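Exodeoxyribonuclease III (Neisseria meningitidis, PDB 2JC4) is a DNA-repair nuclease of the AP/ExoA family that probably removes nucleotides from the 3' ends of double-stranded DNA with the help of magnesium or manganese. Local coordinates at residues 100-105 / 139-144; 145-150 / 216-221. All blocks are in the same frame, centred on the assembly; numbering follows the deposited sequence.

Contact 1: 100-105 / 139-144; sequences RVINVY and GKLVLL
Arg100 to Val104 pair with Leu141 to Leu144 as neighbouring parallel strands, joined by helix 115-135 into a beta-alpha-beta unit within one sheet of the DNase I-like fold. Five backbone bonds zip them together, from Arg100 N to Lys140 O (3.0 Å), just ahead of strand 141-144, as far as Val104 N to Leu144 O.

Arg100, Ile102, Leu141 and Leu143 share the face turned to helix 115-135. Ile102 spreads its two branches along the partner strand. With CG1 swung beside the backbone N (chi1 -52°) and the chain then extended, CD1 reaches back to Leu141 CD1 at 3.8 Å, whereas CG2 meets Leu143 CD1 at 3.7 Å. That same Leu143 methyl is also touched by Val104 CG1 (3.9 Å), the two side chains crossing nearly at right angles. Arg100 lends its CB and CG to Leu141 CD1, then bends and leads its guanidinium away: NE forms a salt bridge with Glu134, and NH1 bonds to the hydroxyl of Thr95 and the backbone carbonyl of Asp75.

Val101, Asn103, Val142 and Leu144 occupy the opposite face, against strands 2-7 and 29-33. The amide of Asn103 is held there by Gln33 and the carbonyl of Leu32. CG of Leu144 sits between its backbone N and carbonyl carbon (chi1 74°), which brings CD2 back to strand 100-105, 3.5 Å from Ile102 O and 3.8 Å from Val101 CG1.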
loop_
_atom_site.group_PDB
_atom_site.type_symbol
_atom_site.label_atom_id
_atom_site.label_comp_id
_atom_site.label_asym_id
_atom_site.label_seq_id
_atom_site.Cartn_x
_atom_site.Cartn_y
_atom_site.Cartn_z
ATOM N N ARG A 100 -0.559 8.647 -12.397
ATOM C CA ARG A 100 -0.226 7.231 -12.521
ATOM C C ARG A 100 -0.196 6.661 -11.103
ATOM O O ARG A 100 0.620 7.099 -10.274
ATOM C CB ARG A 100 1.150 7.062 -13.189
ATOM C CG ARG A 100 1.480 5.639 -13.576
ATOM C CD ARG A 100 0.443 5.077 -14.581
ATOM N NE ARG A 100 0.865 3.781 -15.094
ATOM C CZ ARG A 100 0.112 2.971 -15.836
ATOM N NH1 ARG A 100 -1.124 3.317 -16.176
ATOM N NH2 ARG A 100 0.611 1.802 -16.230
ATOM N N VAL A 101 -1.054 5.668 -10.850
ATOM C CA VAL A 101 -1.179 5.072 -9.532
ATOM C C VAL A 101 -0.617 3.653 -9.634
ATOM O O VAL A 101 -1.095 2.856 -10.397
ATOM C CB VAL A 101 -2.645 5.031 -9.098
ATOM C CG1 VAL A 101 -2.844 4.220 -7.772
ATOM C CG2 VAL A 101 -3.179 6.449 -8.962
ATOM N N ILE A 102 0.422 3.350 -8.880
ATOM C CA ILE A 102 0.917 1.966 -8.829
ATOM C C ILE A 102 0.654 1.392 -7.429
ATOM O O ILE A 102 1.280 1.833 -6.478
ATOM C CB ILE A 102 2.444 1.909 -9.208
ATOM C CG1 ILE A 102 2.689 2.641 -10.559
ATOM C CG2 ILE A 102 2.978 0.457 -9.130
ATOM C CD1 ILE A 102 4.179 2.828 -10.916
ATOM N N ASN A 103 -0.256 0.409 -7.316
ATOM C CA ASN A 103 -0.629 -0.186 -6.037
ATOM C C ASN A 103 0.140 -1.502 -5.852
ATOM O O ASN A 103 0.113 -2.368 -6.727
ATOM C CB ASN A 103 -2.137 -0.453 -6.057
ATOM C CG ASN A 103 -2.649 -1.179 -4.820
ATOM O OD1 ASN A 103 -2.022 -1.157 -3.755
ATOM N ND2 ASN A 103 -3.831 -1.803 -4.953
ATOM N N VAL A 104 0.788 -1.657 -4.702
ATOM C CA VAL A 104 1.583 -2.831 -4.407
ATOM C C VAL A 104 1.149 -3.506 -3.101
ATOM O O VAL A 104 0.874 -2.847 -2.097
ATOM C CB VAL A 104 3.112 -2.461 -4.336
ATOM C CG1 VAL A 104 3.666 -2.205 -5.727
ATOM C CG2 VAL A 104 3.413 -1.227 -3.351
ATOM N N TYR A 105 1.090 -4.821 -3.135
ATOM C CA TYR A 105 1.064 -5.608 -1.925
ATOM C C TYR A 105 2.407 -6.359 -1.926
ATOM O O TYR A 105 2.543 -7.400 -2.594
ATOM C CB TYR A 105 -0.146 -6.587 -1.891
ATOM C CG TYR A 105 0.027 -7.537 -0.740
ATOM C CD1 TYR A 105 0.327 -7.036 0.531
ATOM C CD2 TYR A 105 -0.016 -8.939 -0.920
ATOM C CE1 TYR A 105 0.545 -7.906 1.626
ATOM C CE2 TYR A 105 0.187 -9.813 0.183
ATOM C CZ TYR A 105 0.490 -9.273 1.431
ATOM O OH TYR A 105 0.754 -10.084 2.524
ATOM N N GLY A 139 4.785 12.397 -14.934
ATOM C CA GLY A 139 5.280 13.397 -13.955
ATOM C C GLY A 139 4.452 13.335 -12.668
ATOM O O GLY A 139 4.947 13.616 -11.565
ATOM N N LYS A 140 3.183 12.959 -12.796
ATOM C CA LYS A 140 2.402 12.777 -11.584
ATOM C C LYS A 140 2.331 11.262 -11.355
ATOM O O LYS A 140 1.678 10.549 -12.095
ATOM C CB LYS A 140 1.035 13.422 -11.728
ATOM C CG LYS A 140 1.116 14.928 -11.813
ATOM C CD LYS A 140 -0.282 15.515 -11.936
ATOM C CE LYS A 140 -0.259 17.059 -11.861
ATOM N NZ LYS A 140 -1.649 17.588 -12.016
ATOM N N LEU A 141 3.070 10.770 -10.367
ATOM C CA LEU A 141 3.075 9.324 -10.135
ATOM C C LEU A 141 3.039 9.043 -8.642
ATOM O O LEU A 141 3.695 9.730 -7.875
ATOM C CB LEU A 141 4.266 8.652 -10.848
ATOM C CG LEU A 141 4.429 7.116 -10.659
ATOM C CD1 LEU A 141 4.905 6.433 -11.983
ATOM C CD2 LEU A 141 5.340 6.752 -9.446
ATOM N N VAL A 142 2.222 8.060 -8.252
ATOM C CA VAL A 142 2.106 7.638 -6.837
ATOM C C VAL A 142 2.318 6.146 -6.747
ATOM O O VAL A 142 1.574 5.367 -7.341
ATOM C CB VAL A 142 0.730 8.024 -6.194
ATOM C CG1 VAL A 142 0.695 7.652 -4.739
ATOM C CG2 VAL A 142 0.480 9.527 -6.270
ATOM N N LEU A 143 3.340 5.742 -6.001
ATOM C CA LEU A 143 3.584 4.327 -5.721
ATOM C C LEU A 143 3.217 4.082 -4.269
ATOM O O LEU A 143 3.866 4.632 -3.369
ATOM C CB LEU A 143 5.073 3.955 -5.980
ATOM C CG LEU A 143 5.593 2.598 -5.438
ATOM C CD1 LEU A 143 4.948 1.460 -6.211
ATOM C CD2 LEU A 143 7.132 2.469 -5.479
ATOM N N LEU A 144 2.174 3.287 -4.021
ATOM C CA LEU A 144 1.661 3.159 -2.644
ATOM C C LEU A 144 1.176 1.768 -2.342
ATOM O O LEU A 144 0.916 0.975 -3.257
ATOM C CB LEU A 144 0.540 4.193 -2.341
ATOM C CG LEU A 144 -0.877 3.990 -2.947
ATOM C CD1 LEU A 144 -1.758 5.177 -2.601
ATOM C CD2 LEU A 144 -0.881 3.772 -4.505
#

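Contact 2: 145-150 / 216-221; sequences GDFNIA and IDHILV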
loop_
_atom_site.group_PDB
_atom_site.type_symbol
_atom_site.label_atom_id
_atom_site.label_comp_id
_atom_site.label_asym_id
_atom_site.label_seq_id
_atom_site.Cartn_x
_atom_site.Cartn_y
_atom_site.Cartn_z
ATOM N N GLY A 145 1.065 1.445 -1.052
ATOM C CA GLY A 145 0.606 0.112 -0.683
ATOM C C GLY A 145 1.270 -0.360 0.594
ATOM O O GLY A 145 1.762 0.444 1.395
ATOM N N ASP A 146 1.210 -1.674 0.799
ATOM C CA ASP A 146 1.811 -2.306 1.949
ATOM C C ASP A 146 3.162 -2.751 1.464
ATOM O O ASP A 146 3.260 -3.643 0.616
ATOM C CB ASP A 146 0.951 -3.492 2.339
ATOM C CG ASP A 146 1.511 -4.274 3.516
ATOM O OD1 ASP A 146 2.613 -3.941 4.031
ATOM O OD2 ASP A 146 0.797 -5.212 3.923
ATOM N N PHE A 147 4.214 -2.095 1.963
ATOM C CA PHE A 147 5.563 -2.380 1.522
ATOM C C PHE A 147 6.177 -3.452 2.411
ATOM O O PHE A 147 7.171 -4.025 2.025
ATOM C CB PHE A 147 6.455 -1.118 1.524
ATOM C CG PHE A 147 6.111 -0.147 0.445
ATOM C CD1 PHE A 147 5.002 0.698 0.604
ATOM C CD2 PHE A 147 6.886 -0.065 -0.734
ATOM C CE1 PHE A 147 4.627 1.591 -0.397
ATOM C CE2 PHE A 147 6.524 0.851 -1.740
ATOM C CZ PHE A 147 5.393 1.690 -1.551
ATOM N N ASN A 148 5.558 -3.748 3.561
ATOM C CA ASN A 148 6.124 -4.744 4.482
ATOM C C ASN A 148 7.568 -4.426 4.841
ATOM O O ASN A 148 8.356 -5.308 5.118
ATOM C CB ASN A 148 6.011 -6.161 3.889
ATOM C CG ASN A 148 4.725 -6.844 4.288
ATOM O OD1 ASN A 148 4.400 -6.934 5.498
ATOM N ND2 ASN A 148 3.972 -7.321 3.301
ATOM N N ILE A 149 7.879 -3.126 4.846
ATOM C CA ILE A 149 9.183 -2.621 5.257
ATOM C C ILE A 149 8.931 -1.334 6.049
ATOM O O ILE A 149 8.181 -0.410 5.608
ATOM C CB ILE A 149 10.146 -2.336 4.065
ATOM C CG1 ILE A 149 10.478 -3.619 3.275
ATOM C CG2 ILE A 149 11.471 -1.610 4.589
ATOM C CD1 ILE A 149 11.210 -3.307 1.963
ATOM N N ALA A 150 9.584 -1.291 7.211
ATOM C CA ALA A 150 9.569 -0.167 8.130
ATOM C C ALA A 150 10.871 0.613 7.910
ATOM O O ALA A 150 11.955 0.136 8.245
ATOM C CB ALA A 150 9.477 -0.691 9.557
ATOM N N ILE A 216 4.508 0.372 7.913
ATOM C CA ILE A 216 4.864 -0.395 6.706
ATOM C C ILE A 216 4.008 -0.094 5.495
ATOM O O ILE A 216 4.291 -0.604 4.391
ATOM C CB ILE A 216 4.862 -1.929 6.984
ATOM C CG1 ILE A 216 3.486 -2.389 7.533
ATOM C CG2 ILE A 216 6.048 -2.289 7.981
ATOM C CD1 ILE A 216 3.397 -3.926 7.779
ATOM N N ASP A 217 2.942 0.680 5.693
ATOM C CA ASP A 217 2.117 1.131 4.587
ATOM C C ASP A 217 2.469 2.567 4.227
ATOM O O ASP A 217 2.381 3.491 5.095
ATOM C CB ASP A 217 0.640 1.020 4.986
ATOM C CG ASP A 217 0.257 -0.403 5.351
ATOM O OD1 ASP A 217 -0.090 -1.137 4.421
ATOM O OD2 ASP A 217 0.238 -0.755 6.564
ATOM N N HIS A 218 2.854 2.776 2.963
ATOM C CA HIS A 218 3.491 4.073 2.586
ATOM C C HIS A 218 2.872 4.645 1.344
ATOM O O HIS A 218 2.231 3.921 0.588
ATOM C CB HIS A 218 5.006 3.899 2.345
ATOM C CG HIS A 218 5.731 3.239 3.484
ATOM N ND1 HIS A 218 5.729 3.756 4.752
ATOM C CD2 HIS A 218 6.416 2.067 3.552
ATOM C CE1 HIS A 218 6.414 2.950 5.557
ATOM N NE2 HIS A 218 6.848 1.918 4.848
ATOM N N ILE A 219 3.110 5.938 1.097
ATOM C CA ILE A 219 2.653 6.575 -0.149
ATOM C C ILE A 219 3.865 7.327 -0.704
ATOM O O ILE A 219 4.332 8.272 -0.088
ATOM C CB ILE A 219 1.466 7.539 0.091
ATOM C CG1 ILE A 219 0.250 6.761 0.654
ATOM C CG2 ILE A 219 1.035 8.205 -1.247
ATOM C CD1 ILE A 219 -0.892 7.631 1.082
ATOM N N LEU A 220 4.430 6.825 -1.794
ATOM C CA LEU A 220 5.673 7.388 -2.339
ATOM C C LEU A 220 5.279 8.203 -3.565
ATOM O O LEU A 220 4.506 7.721 -4.415
ATOM C CB LEU A 220 6.713 6.299 -2.682
ATOM C CG LEU A 220 7.099 5.201 -1.657
ATOM C CD1 LEU A 220 8.398 4.504 -2.083
ATOM C CD2 LEU A 220 7.186 5.694 -0.255
ATOM N N VAL A 221 5.755 9.454 -3.638
ATOM C CA VAL A 221 5.238 10.389 -4.650
ATOM C C VAL A 221 6.355 11.020 -5.520
ATOM O O VAL A 221 7.461 11.274 -5.040
ATOM C CB VAL A 221 4.328 11.525 -3.991
ATOM C CG1 VAL A 221 3.133 10.903 -3.203
ATOM C CG2 VAL A 221 5.154 12.415 -3.035
#
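His218 NE2 donates to Ile149 O at 2.8 Å, nearly straight (168°) and in the ring plane. On the backbone, Gly145 and His218 form an antiparallel hydrogen-bonded pair, with His218 N to Gly145 O at 3.0 Å. Ile216 O then takes Phe147 N at 2.9 Å and, weakly, Asn148 N. The stronger acceptor for Asn148 N is Asp146 OD1 (3.0 Å), met on its anti side, 32° out of the carboxylate plane, making an Asx turn.

Asp146 and Asp217 form the next, non-hydrogen-bonded pair, side chains on one face. Asp217 OD1 lies 3.3 Å from Asp146 CB, and the two OD1 atoms are 3.9 Å apart with the carboxylate planes 46° askew.

Farther out, the Phe147 ring sits obliquely to the imidazole, its CD1 3.5 Å from His218 CD2, and His218 O lies at the ring's edge; Leu220 CG approaches CZ. Ile216 CD1 lies against both Asp146 OD1 and Asn148 OD1.

Asp146 and Asn148 are predicted to bind metal and take part in catalysis. Asp217 OD2 bonds to Thr199 and to His247 ND1, probably orienting that predicted catalytic histidine, while Asn7 and the Asx turn hold Asp146.

In the fold
The last residue of contact 1, Leu144, is followed at once by Gly145, the first of contact 2: strand 141-144 continues directly into 145-150, turning at Gly145, and the centres of the two contacts are 11 Å apart. Strand 141-144 is the shared middle, parallel to 99-105 on one flank and antiparallel to 217-221 on the other, where Leu143 O probably accepts from Leu220 N at 2.8 Å. A second probable bond, Asp146 N to Val104 O (3.1 Å), carries the first pairing past the corner. Tyr105, predicted to be catalytic, thereby comes to Asp146, with CE1 3.5 Å from OD2. The bound magnesium, held by Asn9 and Glu34, lies about 7 Å from the Asp146 side chain.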